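PDB 6LSU: intracellular protein transport protein USO1 from Saccharomyces cerevisiae S288c, which is required for protein transport from the endoplasmic reticulum to the Golgi complex, acting as a membrane tether with a globular head and a coiled-coil tail. Local coordinates for residues A433-M436 and L441-D444. Numbering follows the deposited sequence.
Sequences AYFM and LQRD
Over one face of the Tyr-434 ring sits a methyl of Leu-441: CD2 lies 4.0 Å from the ring centroid and 28° off the normal, a CH-pi contact, with CG and CD1 passing beside the phenol OH. The Phe-435 ring has Tyr-434 CD2 over the centre of one face, 3.6 Å above the plane, while at its edge CE1 meets the backbone O of Leu-441 at 3.6 Å. With chi1 at 169°, Tyr-434 carries its ring beside its own carbonyl carbon, and its far end swings in to the leucine. The contact bridges the short turn between helices 421-435 and 439-459, where ARM repeat 7 gives way to ARM repeat 8 in the globular head; Phe-527 of helix 514-528 packs edge-to-face on Phe-435. The side chain of Gln-442 reaches back over that turn. Its CG packs against Phe-435 CB at 3.7 Å; beyond CG the side chain is extended, and NE2 donates to Phe-435 O at 2.8 Å with an N-H...O angle of 155°. The acceptor lies in the amide plane, but the donor stands above the carbonyl plane. A leucine in place of Gln-442 would probably leave the Phe-435 carbonyl, at the helix end, without this N-H donor.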
ATOM      1  N   ALA A 433      -3.589  -3.926  14.622  1.00 56.91           N
ATOM      2  CA  ALA A 433      -4.827  -3.205  14.287  1.00 56.37           C
ATOM      3  C   ALA A 433      -5.940  -3.813  15.166  1.00 61.82           C
ATOM      4  O   ALA A 433      -6.774  -3.097  15.842  1.00 55.25           O
ATOM      5  CB  ALA A 433      -5.124  -3.348  12.822  1.00 61.12           C
ATOM      6  N   TYR A 434      -5.902  -5.122  15.288  1.00 53.15           N
ATOM      7  CA  TYR A 434      -6.843  -5.857  16.136  1.00 51.54           C
ATOM      8  C   TYR A 434      -6.765  -5.460  17.610  1.00 56.95           C
ATOM      9  O   TYR A 434      -7.798  -5.327  18.325  1.00 53.56           O
ATOM     10  CB  TYR A 434      -6.546  -7.316  15.947  1.00 51.24           C
ATOM     11  CG  TYR A 434      -7.222  -8.223  16.919  1.00 56.01           C
ATOM     12  CD1 TYR A 434      -8.579  -8.431  16.852  1.00 57.56           C
ATOM     13  CD2 TYR A 434      -6.473  -8.992  17.798  1.00 63.31           C
ATOM     14  CE1 TYR A 434      -9.196  -9.360  17.668  1.00 61.26           C
ATOM     15  CE2 TYR A 434      -7.073  -9.941  18.611  1.00 63.36           C
ATOM     16  CZ  TYR A 434      -8.445 -10.111  18.550  1.00 60.11           C
ATOM     17  OH  TYR A 434      -9.086 -10.991  19.353  1.00 60.25           O
ATOM     18  N   PHE A 435      -5.571  -5.270  18.133  1.00 56.81           N
ATOM     19  CA  PHE A 435      -5.430  -4.985  19.574  1.00 46.35           C
ATOM     20  C   PHE A 435      -5.476  -3.490  19.771  1.00 46.66           C
ATOM     21  O   PHE A 435      -5.676  -3.078  20.952  1.00 50.74           O
ATOM     22  CB  PHE A 435      -4.093  -5.480  20.134  1.00 46.82           C
ATOM     23  CG  PHE A 435      -3.998  -6.968  20.258  1.00 45.10           C
ATOM     24  CD1 PHE A 435      -4.893  -7.680  21.033  1.00 49.12           C
ATOM     25  CD2 PHE A 435      -2.994  -7.669  19.619  1.00 49.00           C
ATOM     26  CE1 PHE A 435      -4.827  -9.069  21.101  1.00 49.82           C
ATOM     27  CE2 PHE A 435      -2.934  -9.059  19.675  1.00 45.36           C
ATOM     28  CZ  PHE A 435      -3.845  -9.752  20.417  1.00 46.97           C
ATOM     29  N   MET A 436      -5.276  -2.702  18.720  1.00 47.97           N
ATOM     30  CA  MET A 436      -5.081  -1.232  18.909  1.00 53.55           C
ATOM     31  C   MET A 436      -6.188  -0.655  19.787  1.00 55.03           C
ATOM     32  O   MET A 436      -7.370  -0.842  19.433  1.00 67.89           O
ATOM     33  CB  MET A 436      -5.090  -0.503  17.567  1.00 56.68           C
ATOM     34  CG  MET A 436      -4.595   0.883  17.706  1.00 61.43           C
ATOM     35  SD  MET A 436      -2.842   0.775  17.924  1.00 73.82           S
ATOM     36  CE  MET A 436      -2.376   0.532  16.197  1.00 68.78           C
ATOM     37  N   LEU A 441      -8.962  -6.568  25.287  1.00 64.57           N
ATOM     38  CA  LEU A 441      -8.671  -7.641  24.305  1.00 64.87           C
ATOM     39  C   LEU A 441      -7.173  -8.003  24.390  1.00 60.15           C
ATOM     40  O   LEU A 441      -6.765  -9.159  24.132  1.00 57.59           O
ATOM     41  CB  LEU A 441      -9.053  -7.102  22.931  1.00 71.47           C
ATOM     42  CG  LEU A 441      -9.400  -8.163  21.894  1.00 75.52           C
ATOM     43  CD1 LEU A 441     -10.452  -9.129  22.416  1.00 73.13           C
ATOM     44  CD2 LEU A 441      -9.903  -7.473  20.646  1.00 79.01           C
ATOM     45  N   GLN A 442      -6.370  -7.016  24.766  1.00 54.97           N
ATOM     46  CA  GLN A 442      -4.926  -7.199  25.008  1.00 57.68           C
ATOM     47  C   GLN A 442      -4.752  -8.098  26.239  1.00 59.41           C
ATOM     48  O   GLN A 442      -4.202  -9.232  26.093  1.00 53.91           O
ATOM     49  CB  GLN A 442      -4.246  -5.855  25.157  1.00 53.25           C
ATOM     50  CG  GLN A 442      -3.859  -5.269  23.827  1.00 59.67           C
ATOM     51  CD  GLN A 442      -3.405  -3.839  23.958  1.00 62.90           C
ATOM     52  OE1 GLN A 442      -2.657  -3.508  24.872  1.00 77.34           O
ATOM     53  NE2 GLN A 442      -3.887  -2.972  23.068  1.00 61.36           N
ATOM     54  N   ARG A 443      -5.309  -7.687  27.380  1.00 60.02           N
ATOM     55  CA  ARG A 443      -5.300  -8.523  28.611  1.00 62.16           C
ATOM     56  C   ARG A 443      -5.825  -9.962  28.352  1.00 63.20           C
ATOM     57  O   ARG A 443      -5.142 -10.916  28.799  1.00 64.51           O
ATOM     58  CB  ARG A 443      -6.086  -7.793  29.695  1.00 63.91           C
ATOM     59  CG  ARG A 443      -6.087  -8.491  31.047  1.00 71.78           C
ATOM     60  CD  ARG A 443      -6.800  -7.658  32.107  1.00 76.74           C
ATOM     61  NE  ARG A 443      -7.272  -8.472  33.215  1.00 81.65           N
ATOM     62  CZ  ARG A 443      -8.323  -9.301  33.181  1.00 88.54           C
ATOM     63  NH1 ARG A 443      -9.042  -9.444  32.077  1.00 94.82           N
ATOM     64  NH2 ARG A 443      -8.652  -9.993  34.261  1.00 89.24           N
ATOM     65  N   ASP A 444      -6.975 -10.158  27.689  1.00 56.76           N
ATOM     66  CA  ASP A 444      -7.575 -11.506  27.576  1.00 63.31           C
ATOM     67  C   ASP A 444      -6.630 -12.369  26.735  1.00 60.98           C
ATOM     68  O   ASP A 444      -6.501 -13.605  26.986  1.00 51.83           O
ATOM     69  CB  ASP A 444      -9.007 -11.447  27.007  1.00 77.20           C
ATOM     70  CG  ASP A 444     -10.085 -10.967  27.984  1.00 89.76           C
ATOM     71  OD1 ASP A 444      -9.739 -10.323  29.034  1.00 94.24           O
ATOM     72  OD2 ASP A 444     -11.281 -11.201  27.686  1.00 93.79           O
TER